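PDB 4Q0W: DNA repair protein RAD2 from Saccharomyces cerevisiae, which cuts single-stranded DNA as a magnesium-dependent endonuclease of nucleotide excision repair, its catalytic core captured here on a DNA substrate. Local coordinates for residues 71-76 with 161-166; 187-192 with 206-211. All coordinates share one frame; numbering follows the deposited sequence.

In the fold
Both interactions lie on the central, mostly parallel sheet of the Rad2 catalytic core, where the N-domain and I-domain share one Rossmann-like PIN-type fold. Interaction 1 adds strand 165-167 to the edge of the sheet beside 70-75, while interaction 2 joins the end of strand 187-189 and the loop after it to the loop after 202-205. Strand 25-29 runs between 70-75 and 187-189, so the two contacts flank it; their centres are 16 Å apart and their nearest atoms about 6 Å. Each includes a probable magnesium ligand, Asp76 in 71-76 and Asp192 in 187-192. The bound calcium lies about 11 Å from the side chains of both Val74 and Asp191.

Interaction 1: residues 71-76 with 161-166; sequences PVFVFD and FGIPYI
Phe73 and Val74 pair in parallel with Tyr165 and Ile166 at one edge of the Rossmann-like sheet, joining the N-domain to the I-domain, and Pro164, just ahead of the second strand, adds its carbonyl. Phe73 sits between two hydrogen bonds: its N donates to Pro164 O at 3.0 Å, and its O receives Ile166 N at 2.9 Å, almost in line with the carbonyl (C=O...N 168°). Phe75 N then bonds to Ile166 O. Pro164, which has no N-H to give, can still serve the ladder through its carbonyl.

On one face of the sheet lie Phe73 and Tyr165, whose CB atoms meet at 3.8 Å. The Phe73 ring swings beside its own backbone N (chi1 -86°), bringing CD1 to Ile163 CG2 while the ring packs against Trp33 and Phe57. Tyr165 CG is wedged between its own N and carbonyl carbon (chi1 66°), and the ring stands up from the sheet with its hydroxyl leading away from strand 70-75; it is the CB that the Phe75 ring meets, CE1 approaching it edge-on at 4.0 Å. Helix 148-160 covers this face through Leu158 and Gln155, a setting that suits large aromatics.

The other face carries smaller, branched residues suited to close packing under helix 172-181. Val74 and Ile166 lie side by side and point the same way, with Val74 CG2 4.0 Å from Ile166 CG1; Ala172, Gln175 and Cys176 pack on Val74, and Gln175 also on Ile166.

Just ahead of strand 165-167, Ile163 crosses Pro71 at about a right angle, its CG2 and CD1 both reaching the proline CG. The Pro164 ring approaches Val72 through its CG, 4.1 Å from Val72 CB, and its CD lies 3.6 Å from Pro71 O, the carbonyl that accepts Trp331 NE1.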
ATOM      1  N   PRO A  71      15.157  31.263 -21.175  1.00 21.37           N
ATOM      2  CA  PRO A  71      15.092  30.897 -19.756  1.00 20.16           C
ATOM      3  C   PRO A  71      15.659  31.970 -18.835  1.00 21.01           C
ATOM      4  O   PRO A  71      16.521  32.746 -19.235  1.00 22.21           O
ATOM      5  CB  PRO A  71      15.969  29.640 -19.680  1.00 21.47           C
ATOM      6  CG  PRO A  71      16.984  29.801 -20.783  1.00 19.70           C
ATOM      7  CD  PRO A  71      16.355  30.713 -21.842  1.00 23.82           C
ATOM      8  N   VAL A  72      15.149  32.029 -17.612  1.00 19.60           N
ATOM      9  CA  VAL A  72      15.894  32.686 -16.552  1.00 19.59           C
ATOM     10  C   VAL A  72      16.039  31.719 -15.389  1.00 17.83           C
ATOM     11  O   VAL A  72      15.049  31.208 -14.861  1.00 18.40           O
ATOM     12  CB  VAL A  72      15.336  34.087 -16.161  1.00 25.59           C
ATOM     13  CG1 VAL A  72      13.856  34.138 -16.287  1.00 24.35           C
ATOM     14  CG2 VAL A  72      15.813  34.518 -14.764  1.00 23.13           C
ATOM     15  N   PHE A  73      17.286  31.426 -15.044  1.00 20.23           N
ATOM     16  CA  PHE A  73      17.575  30.414 -14.046  1.00 17.91           C
ATOM     17  C   PHE A  73      17.428  30.991 -12.646  1.00 19.12           C
ATOM     18  O   PHE A  73      17.870  32.112 -12.361  1.00 18.94           O
ATOM     19  CB  PHE A  73      18.976  29.812 -14.272  1.00 14.50           C
ATOM     20  CG  PHE A  73      18.981  28.680 -15.262  1.00 15.75           C
ATOM     21  CD1 PHE A  73      18.554  28.884 -16.575  1.00 14.22           C
ATOM     22  CD2 PHE A  73      19.395  27.412 -14.885  1.00 16.90           C
ATOM     23  CE1 PHE A  73      18.545  27.836 -17.501  1.00 15.41           C
ATOM     24  CE2 PHE A  73      19.396  26.353 -15.803  1.00 15.63           C
ATOM     25  CZ  PHE A  73      18.966  26.567 -17.111  1.00 18.91           C
ATOM     26  N   VAL A  74      16.798  30.222 -11.767  1.00 18.21           N
ATOM     27  CA  VAL A  74      16.617  30.671 -10.390  1.00 21.68           C
ATOM     28  C   VAL A  74      17.248  29.667  -9.442  1.00 18.78           C
ATOM     29  O   VAL A  74      16.965  28.460  -9.528  1.00 18.03           O
ATOM     30  CB  VAL A  74      15.125  30.878 -10.040  1.00 21.39           C
ATOM     31  CG1 VAL A  74      14.982  31.384  -8.599  1.00 19.21           C
ATOM     32  CG2 VAL A  74      14.497  31.868 -11.004  1.00 16.83           C
ATOM     33  N   PHE A  75      18.117  30.166  -8.560  1.00 19.26           N
ATOM     34  CA  PHE A  75      18.772  29.336  -7.553  1.00 16.96           C
ATOM     35  C   PHE A  75      18.228  29.625  -6.148  1.00 22.72           C
ATOM     36  O   PHE A  75      17.724  30.720  -5.893  1.00 22.53           O
ATOM     37  CB  PHE A  75      20.293  29.560  -7.592  1.00 19.06           C
ATOM     38  CG  PHE A  75      20.936  29.106  -8.881  1.00 23.25           C
ATOM     39  CD1 PHE A  75      21.031  29.967  -9.969  1.00 21.43           C
ATOM     40  CD2 PHE A  75      21.422  27.810  -9.011  1.00 19.92           C
ATOM     41  CE1 PHE A  75      21.619  29.550 -11.161  1.00 18.64           C
ATOM     42  CE2 PHE A  75      22.012  27.381 -10.203  1.00 23.24           C
ATOM     43  CZ  PHE A  75      22.106  28.250 -11.276  1.00 21.97           C
ATOM     44  N   ASP A  76      18.319  28.642  -5.248  1.00 21.35           N
ATOM     45  CA  ASP A  76      17.946  28.851  -3.846  1.00 26.21           C
ATOM     46  C   ASP A  76      18.921  29.799  -3.158  1.00 22.69           C
ATOM     47  O   ASP A  76      20.130  29.744  -3.415  1.00 26.98           O
ATOM     48  CB  ASP A  76      18.001  27.531  -3.073  1.00 26.91           C
ATOM     49  CG  ASP A  76      16.719  26.739  -3.160  1.00 31.32           C
ATOM     50  OD1 ASP A  76      15.672  27.300  -3.555  1.00 36.19           O
ATOM     51  OD2 ASP A  76      16.766  25.539  -2.823  1.00 35.24           O
ATOM     52  N   PHE A 161      26.544  31.579 -21.917  1.00 18.70           N
ATOM     53  CA  PHE A 161      25.414  31.325 -22.812  1.00 20.72           C
ATOM     54  C   PHE A 161      24.588  32.598 -22.985  1.00 22.16           C
ATOM     55  O   PHE A 161      23.678  32.646 -23.813  1.00 23.93           O
ATOM     56  CB  PHE A 161      24.498  30.241 -22.248  1.00 16.97           C
ATOM     57  CG  PHE A 161      24.762  28.861 -22.786  1.00 19.02           C
ATOM     58  CD1 PHE A 161      24.413  28.528 -24.091  1.00 19.34           C
ATOM     59  CD2 PHE A 161      25.325  27.881 -21.974  1.00 16.77           C
ATOM     60  CE1 PHE A 161      24.645  27.252 -24.579  1.00 18.24           C
ATOM     61  CE2 PHE A 161      25.555  26.598 -22.452  1.00 15.69           C
ATOM     62  CZ  PHE A 161      25.208  26.280 -23.754  1.00 19.59           C
ATOM     63  N   GLY A 162      24.898  33.625 -22.198  1.00 20.60           N
ATOM     64  CA  GLY A 162      24.094  34.834 -22.202  1.00 21.28           C
ATOM     65  C   GLY A 162      22.729  34.665 -21.538  1.00 26.05           C
ATOM     66  O   GLY A 162      21.798  35.432 -21.817  1.00 24.09           O
ATOM     67  N   ILE A 163      22.614  33.678 -20.648  1.00 22.91           N
ATOM     68  CA  ILE A 163      21.349  33.403 -19.955  1.00 22.85           C
ATOM     69  C   ILE A 163      21.320  34.041 -18.571  1.00 21.52           C
ATOM     70  O   ILE A 163      22.177  33.772 -17.732  1.00 21.99           O
ATOM     71  CB  ILE A 163      21.080  31.891 -19.853  1.00 23.15           C
ATOM     72  CG1 ILE A 163      20.905  31.286 -21.251  1.00 15.41           C
ATOM     73  CG2 ILE A 163      19.841  31.590 -18.997  1.00 18.59           C
ATOM     74  CD1 ILE A 163      20.986  29.783 -21.252  1.00 20.95           C
ATOM     75  N   PRO A 164      20.314  34.890 -18.325  1.00 21.23           N
ATOM     76  CA  PRO A 164      20.195  35.543 -17.025  1.00 22.96           C
ATOM     77  C   PRO A 164      19.854  34.536 -15.925  1.00 23.29           C
ATOM     78  O   PRO A 164      19.133  33.555 -16.160  1.00 20.02           O
ATOM     79  CB  PRO A 164      19.031  36.530 -17.230  1.00 26.01           C
ATOM     80  CG  PRO A 164      18.220  35.960 -18.326  1.00 20.79           C
ATOM     81  CD  PRO A 164      19.190  35.212 -19.225  1.00 20.49           C
ATOM     82  N   TYR A 165      20.407  34.763 -14.741  1.00 19.71           N
ATOM     83  CA  TYR A 165      20.097  33.937 -13.582  1.00 21.03           C
ATOM     84  C   TYR A 165      20.015  34.855 -12.374  1.00 23.86           C
ATOM     85  O   TYR A 165      20.557  35.969 -12.396  1.00 20.69           O
ATOM     86  CB  TYR A 165      21.133  32.815 -13.376  1.00 18.69           C
ATOM     87  CG  TYR A 165      22.524  33.311 -13.020  1.00 28.04           C
ATOM     88  CD1 TYR A 165      22.879  33.533 -11.694  1.00 27.62           C
ATOM     89  CD2 TYR A 165      23.477  33.556 -14.007  1.00 23.10           C
ATOM     90  CE1 TYR A 165      24.140  33.998 -11.348  1.00 27.37           C
ATOM     91  CE2 TYR A 165      24.755  34.021 -13.669  1.00 22.87           C
ATOM     92  CZ  TYR A 165      25.073  34.242 -12.338  1.00 31.45           C
ATOM     93  OH  TYR A 165      26.327  34.698 -11.979  1.00 32.70           O
ATOM     94  N   ILE A 166      19.305  34.402 -11.343  1.00 22.23           N
ATOM     95  CA  ILE A 166      19.232  35.116 -10.074  1.00 20.65           C
ATOM     96  C   ILE A 166      19.314  34.104  -8.939  1.00 23.95           C
ATOM     97  O   ILE A 166      19.070  32.902  -9.130  1.00 23.12           O
ATOM     98  CB  ILE A 166      17.921  35.939  -9.914  1.00 22.99           C
ATOM     99  CG1 ILE A 166      16.699  35.037 -10.044  1.00 24.77           C
ATOM    100  CG2 ILE A 166      17.839  37.068 -10.946  1.00 29.55           C
ATOM    101  CD1 ILE A 166      15.385  35.800  -9.940  1.00 28.44           C
TER

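Interaction 2: residues 187-192 with 206-211; sequences GIITDD and NMFHEK. With nucleotides of chain C; nucleotides of chain D.
Where Ile189 and Asp191 face Met207 and Asn206, the backbones stay apart, with CA atoms no closer than 6.5 Å, and a type I turn from Asn206 to His209 presents its N-H groups to Asp191. The carboxylate suits this place as an acceptor: Asp191 OD1 takes Asn206 N at 2.9 Å from above its plane, in a nearly straight bond (168°). The same oxygen receives a water held by Met207 N, and OD2 receives a second water held by Phe208 N, so three successive amides are gathered, one directly and two through water. Were Asp191 replaced by alanine, Asn206 N would probably lose its acceptor and both waters one of their partners, leaving the turn freer to shift.

With Ile189 CG1 beside the backbone N (chi1 -69°), the CG2 branch stands opposite N and meets Met207 CB at 3.7 Å and Phe208 CE2. Met207 CG, anti to the backbone N (chi1 180°), lies over one face of the Phe208 ring, toward its rim. His209 turns one ring face to C5' of DA16 of chain D. Leu64 of helix 52-66 covers Ile189, Met207 and Phe208, while Val214 of strand 213-218 touches Met207 and strand 202-205 pairs with Ile188.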
ATOM      1  N   GLY A 187       6.034  31.556 -17.900  1.00 28.68           N
ATOM      2  CA  GLY A 187       5.786  30.224 -17.372  1.00 21.99           C
ATOM      3  C   GLY A 187       6.890  29.813 -16.419  1.00 20.94           C
ATOM      4  O   GLY A 187       7.910  30.504 -16.305  1.00 18.97           O
ATOM      5  N   ILE A 188       6.679  28.701 -15.715  1.00 18.02           N
ATOM      6  CA  ILE A 188       7.655  28.209 -14.761  1.00 15.80           C
ATOM      7  C   ILE A 188       7.990  26.749 -15.043  1.00 20.85           C
ATOM      8  O   ILE A 188       7.105  25.892 -15.149  1.00 18.94           O
ATOM      9  CB  ILE A 188       7.166  28.348 -13.302  1.00 18.46           C
ATOM     10  CG1 ILE A 188       6.821  29.803 -12.975  1.00 20.72           C
ATOM     11  CG2 ILE A 188       8.227  27.823 -12.343  1.00 13.94           C
ATOM     12  CD1 ILE A 188       6.022  29.971 -11.637  1.00 20.54           C
ATOM     13  N   ILE A 189       9.280  26.470 -15.187  1.00 14.41           N
ATOM     14  CA  ILE A 189       9.719  25.105 -15.375  1.00 17.45           C
ATOM     15  C   ILE A 189      10.201  24.581 -14.027  1.00 17.15           C
ATOM     16  O   ILE A 189      11.215  25.056 -13.491  1.00 15.94           O
ATOM     17  CB  ILE A 189      10.834  25.019 -16.458  1.00 22.13           C
ATOM     18  CG1 ILE A 189      10.260  25.341 -17.845  1.00 19.74           C
ATOM     19  CG2 ILE A 189      11.460  23.631 -16.482  1.00 19.38           C
ATOM     20  CD1 ILE A 189      11.342  25.692 -18.907  1.00 19.93           C
ATOM     21  N   THR A 190       9.451  23.637 -13.469  1.00 17.21           N
ATOM     22  CA  THR A 190       9.793  23.008 -12.188  1.00 17.36           C
ATOM     23  C   THR A 190       9.021  21.715 -12.069  1.00 15.93           C
ATOM     24  O   THR A 190       8.015  21.528 -12.760  1.00 20.01           O
ATOM     25  CB  THR A 190       9.434  23.904 -10.969  1.00 19.24           C
ATOM     26  OG1 THR A 190       9.933  23.292  -9.771  1.00 22.37           O
ATOM     27  CG2 THR A 190       7.905  24.065 -10.828  1.00 14.10           C
ATOM     28  N   ASP A 191       9.489  20.804 -11.224  1.00 16.04           N
ATOM     29  CA  ASP A 191       8.711  19.620 -10.919  1.00 18.34           C
ATOM     30  C   ASP A 191       8.203  19.644  -9.476  1.00 20.27           C
ATOM     31  O   ASP A 191       7.544  18.700  -9.020  1.00 19.73           O
ATOM     32  CB  ASP A 191       9.535  18.356 -11.146  1.00 24.30           C
ATOM     33  CG  ASP A 191       9.987  18.203 -12.589  1.00 29.02           C
ATOM     34  OD1 ASP A 191       9.338  18.782 -13.489  1.00 21.36           O
ATOM     35  OD2 ASP A 191      11.000  17.500 -12.811  1.00 28.42           O
ATOM     36  N   ASP A 192       8.516  20.719  -8.760  1.00 20.81           N
ATOM     37  CA  ASP A 192       8.222  20.775  -7.330  1.00 19.26           C
ATOM     38  C   ASP A 192       6.845  21.393  -7.074  1.00 16.21           C
ATOM     39  O   ASP A 192       6.634  22.577  -7.333  1.00 17.01           O
ATOM     40  CB  ASP A 192       9.306  21.564  -6.589  1.00 19.43           C
ATOM     41  CG  ASP A 192       9.223  21.384  -5.067  1.00 33.73           C
ATOM     42  OD1 ASP A 192       8.132  21.577  -4.498  1.00 20.43           O
ATOM     43  OD2 ASP A 192      10.239  21.023  -4.439  1.00 34.44           O
ATOM     44  N   ASN A 206       8.110  17.853 -15.915  1.00 17.65           N
ATOM     45  CA  ASN A 206       8.741  16.799 -16.729  1.00 22.73           C
ATOM     46  C   ASN A 206       9.380  17.346 -17.999  1.00 25.17           C
ATOM     47  O   ASN A 206       9.463  16.650 -19.010  1.00 21.49           O
ATOM     48  CB  ASN A 206       7.748  15.672 -17.078  1.00 23.10           C
ATOM     49  CG  ASN A 206       7.292  14.899 -15.861  1.00 30.37           C
ATOM     50  OD1 ASN A 206       7.813  15.085 -14.760  1.00 33.29           O
ATOM     51  ND2 ASN A 206       6.323  14.017 -16.052  1.00 32.71           N
ATOM     52  N   MET A 207       9.818  18.599 -17.938  1.00 16.44           N
ATOM     53  CA  MET A 207      10.473  19.260 -19.062  1.00 23.12           C
ATOM     54  C   MET A 207      11.717  18.498 -19.545  1.00 28.42           C
ATOM     55  O   MET A 207      12.019  18.487 -20.732  1.00 25.55           O
ATOM     56  CB  MET A 207      10.865  20.683 -18.658  1.00 17.87           C
ATOM     57  CG  MET A 207      11.565  21.491 -19.741  1.00 30.90           C
ATOM     58  SD  MET A 207      10.412  22.072 -21.005  1.00 34.54           S
ATOM     59  CE  MET A 207      11.576  22.468 -22.306  1.00 35.63           C
ATOM     60  N   PHE A 208      12.436  17.854 -18.632  1.00 22.59           N
ATOM     61  CA  PHE A 208      13.659  17.169 -19.034  1.00 29.06           C
ATOM     62  C   PHE A 208      13.551  15.644 -19.028  1.00 39.28           C
ATOM     63  O   PHE A 208      14.562  14.938 -18.990  1.00 35.32           O
ATOM     64  CB  PHE A 208      14.857  17.711 -18.249  1.00 29.05           C
ATOM     65  CG  PHE A 208      14.988  19.200 -18.368  1.00 26.45           C
ATOM     66  CD1 PHE A 208      15.565  19.769 -19.493  1.00 22.52           C
ATOM     67  CD2 PHE A 208      14.457  20.033 -17.402  1.00 19.72           C
ATOM     68  CE1 PHE A 208      15.645  21.144 -19.636  1.00 19.74           C
ATOM     69  CE2 PHE A 208      14.537  21.412 -17.531  1.00 16.76           C
ATOM     70  CZ  PHE A 208      15.135  21.966 -18.654  1.00 23.91           C
ATOM     71  N   HIS A 209      12.316  15.146 -19.086  1.00 29.44           N
ATOM     72  CA  HIS A 209      12.081  13.753 -19.435  1.00 32.82           C
ATOM     73  C   HIS A 209      12.368  13.570 -20.923  1.00 32.65           C
ATOM     74  O   HIS A 209      12.375  14.538 -21.683  1.00 33.84           O
ATOM     75  CB  HIS A 209      10.644  13.342 -19.106  1.00 33.93           C
ATOM     76  CG  HIS A 209      10.413  13.080 -17.652  1.00 37.67           C
ATOM     77  ND1 HIS A 209       9.383  12.288 -17.191  1.00 43.55           N
ATOM     78  CD2 HIS A 209      11.088  13.499 -16.553  1.00 39.42           C
ATOM     79  CE1 HIS A 209       9.431  12.232 -15.871  1.00 37.98           C
ATOM     80  NE2 HIS A 209      10.456  12.955 -15.459  1.00 44.73           N
ATOM     81  N   GLU A 210      12.610  12.333 -21.340  1.00 37.23           N
ATOM     82  CA  GLU A 210      12.911  12.064 -22.745  1.00 46.62           C
ATOM     83  C   GLU A 210      11.633  11.878 -23.567  1.00 47.91           C
ATOM     84  O   GLU A 210      11.329  10.765 -24.011  1.00 47.42           O
ATOM     85  CB  GLU A 210      13.810  10.832 -22.863  1.00 47.28           C
ATOM     86  CG  GLU A 210      15.099  11.092 -23.617  1.00 55.63           C
ATOM     87  CD  GLU A 210      15.776  12.379 -23.179  1.00 62.65           C
ATOM     88  OE1 GLU A 210      15.868  13.310 -24.010  1.00 64.41           O
ATOM     89  OE2 GLU A 210      16.213  12.462 -22.008  1.00 58.76           O
ATOM     90  N   LYS A 211      10.894  12.971 -23.767  1.00 48.71           N
ATOM     91  CA  LYS A 211       9.588  12.923 -24.432  1.00 47.11           C
ATOM     92  C   LYS A 211       9.400  14.066 -25.418  1.00 43.68           C
ATOM     93  O   LYS A 211      10.093  15.082 -25.337  1.00 50.08           O
ATOM     94  CB  LYS A 211       8.464  12.976 -23.400  1.00 46.15           C
ATOM     95  CG  LYS A 211       7.774  11.653 -23.165  1.00 53.52           C
ATOM     96  CD  LYS A 211       8.057  11.102 -21.776  1.00 52.44           C
ATOM     97  CE  LYS A 211       7.528   9.680 -21.660  1.00 58.98           C
ATOM     98  NZ  LYS A 211       8.056   8.813 -22.758  1.00 64.46           N
TER
ATOM     99  P    DG C   4      13.513  17.565  -1.749  1.00 42.81           P
ATOM    100  OP1  DG C   4      13.107  18.830  -1.081  1.00 46.79           O
ATOM    101  OP2  DG C   4      13.642  16.311  -0.957  1.00 44.67           O
ATOM    102  O5'  DG C   4      12.515  17.264  -2.960  1.00 33.75           O
ATOM    103  C5'  DG C   4      12.318  18.219  -3.980  1.00 35.68           C
ATOM    104  C4'  DG C   4      11.401  17.594  -5.015  1.00 34.85           C
ATOM    105  O4'  DG C   4      12.045  16.446  -5.633  1.00 31.51           O
ATOM    106  C3'  DG C   4      10.070  17.077  -4.463  1.00 33.93           C
ATOM    107  O3'  DG C   4       9.069  17.380  -5.436  1.00 31.15           O
ATOM    108  C2'  DG C   4      10.290  15.569  -4.282  1.00 26.98           C
ATOM    109  C1'  DG C   4      11.277  15.260  -5.408  1.00 32.46           C
ATOM    110  N9   DG C   4      12.268  14.230  -5.099  1.00 35.88           N
ATOM    111  C8   DG C   4      12.897  13.983  -3.897  1.00 36.21           C
ATOM    112  N7   DG C   4      13.761  13.002  -3.954  1.00 32.71           N
ATOM    113  C5   DG C   4      13.709  12.571  -5.269  1.00 32.18           C
ATOM    114  C6   DG C   4      14.426  11.538  -5.913  1.00 29.43           C
ATOM    115  O6   DG C   4      15.275  10.780  -5.424  1.00 33.67           O
ATOM    116  N1   DG C   4      14.061  11.430  -7.257  1.00 29.82           N
ATOM    117  C2   DG C   4      13.125  12.236  -7.894  1.00 39.84           C
ATOM    118  N2   DG C   4      12.894  12.003  -9.205  1.00 32.03           N
ATOM    119  N3   DG C   4      12.451  13.217  -7.292  1.00 31.31           N
ATOM    120  C4   DG C   4      12.798  13.324  -5.987  1.00 35.08           C
ATOM    121  P    DA C   5       7.588  16.742  -5.326  1.00 35.24           P
ATOM    122  OP1  DA C   5       6.682  17.784  -5.900  1.00 25.11           O
ATOM    123  OP2  DA C   5       7.355  16.227  -3.947  1.00 29.29           O
ATOM    124  O5'  DA C   5       7.659  15.450  -6.282  1.00 32.65           O
ATOM    125  C5'  DA C   5       8.082  15.618  -7.652  1.00 32.20           C
ATOM    126  C4'  DA C   5       7.993  14.314  -8.418  1.00 31.49           C
ATOM    127  O4'  DA C   5       9.057  13.427  -7.989  1.00 27.49           O
ATOM    128  C3'  DA C   5       6.689  13.534  -8.254  1.00 33.83           C
ATOM    129  O3'  DA C   5       6.288  13.095  -9.548  1.00 36.03           O
ATOM    130  C2'  DA C   5       7.065  12.372  -7.323  1.00 31.77           C
ATOM    131  C1'  DA C   5       8.538  12.150  -7.668  1.00 35.43           C
ATOM    132  N9   DA C   5       9.406  11.650  -6.598  1.00 35.57           N
ATOM    133  C8   DA C   5       9.528  12.140  -5.319  1.00 28.64           C
ATOM    134  N7   DA C   5      10.419  11.497  -4.594  1.00 34.06           N
ATOM    135  C5   DA C   5      10.926  10.527  -5.460  1.00 28.90           C
ATOM    136  C6   DA C   5      11.900   9.517  -5.295  1.00 31.17           C
ATOM    137  N6   DA C   5      12.571   9.323  -4.150  1.00 31.16           N
ATOM    138  N1   DA C   5      12.163   8.720  -6.360  1.00 32.31           N
ATOM    139  C2   DA C   5      11.499   8.923  -7.504  1.00 28.00           C
ATOM    140  N3   DA C   5      10.559   9.835  -7.774  1.00 31.91           N
ATOM    141  C4   DA C   5      10.315  10.611  -6.699  1.00 32.86           C
TER
ATOM    142  P    DA D  16      13.114   6.979 -15.950  1.00 85.56           P
ATOM    143  OP1  DA D  16      11.721   6.972 -16.471  1.00 63.57           O
ATOM    144  OP2  DA D  16      14.125   6.059 -16.526  1.00 74.20           O
ATOM    145  O5'  DA D  16      13.714   8.461 -16.040  1.00 71.77           O
ATOM    146  C5'  DA D  16      12.950   9.575 -15.597  1.00 59.49           C
ATOM    147  C4'  DA D  16      13.882  10.685 -15.151  1.00 62.44           C
ATOM    148  O4'  DA D  16      14.608  10.265 -13.969  1.00 61.66           O
ATOM    149  C3'  DA D  16      14.969  11.060 -16.160  1.00 66.17           C
ATOM    150  O3'  DA D  16      14.610  12.271 -16.838  1.00 60.00           O
ATOM    151  C2'  DA D  16      16.252  11.204 -15.322  1.00 57.53           C
ATOM    152  C1'  DA D  16      15.720  11.130 -13.890  1.00 59.36           C
ATOM    153  N9   DA D  16      16.647  10.638 -12.871  1.00 55.20           N
ATOM    154  C8   DA D  16      17.552   9.615 -12.969  1.00 54.13           C
ATOM    155  N7   DA D  16      18.242   9.412 -11.868  1.00 53.66           N
ATOM    156  C5   DA D  16      17.753  10.363 -10.982  1.00 53.54           C
ATOM    157  C6   DA D  16      18.073  10.678  -9.640  1.00 47.34           C
ATOM    158  N6   DA D  16      18.999  10.025  -8.927  1.00 49.79           N
ATOM    159  N1   DA D  16      17.392  11.689  -9.050  1.00 41.74           N
ATOM    160  C2   DA D  16      16.457  12.338  -9.763  1.00 43.30           C
ATOM    161  N3   DA D  16      16.077  12.134 -11.028  1.00 45.02           N
ATOM    162  C4   DA D  16      16.770  11.127 -11.587  1.00 51.10           C
TER
HETATM  163  O   HOH W   1       9.909  20.412 -15.435  1.00 19.38           O
HETATM  164  O   HOH W   2      12.041  17.498 -15.690  1.00 30.23           O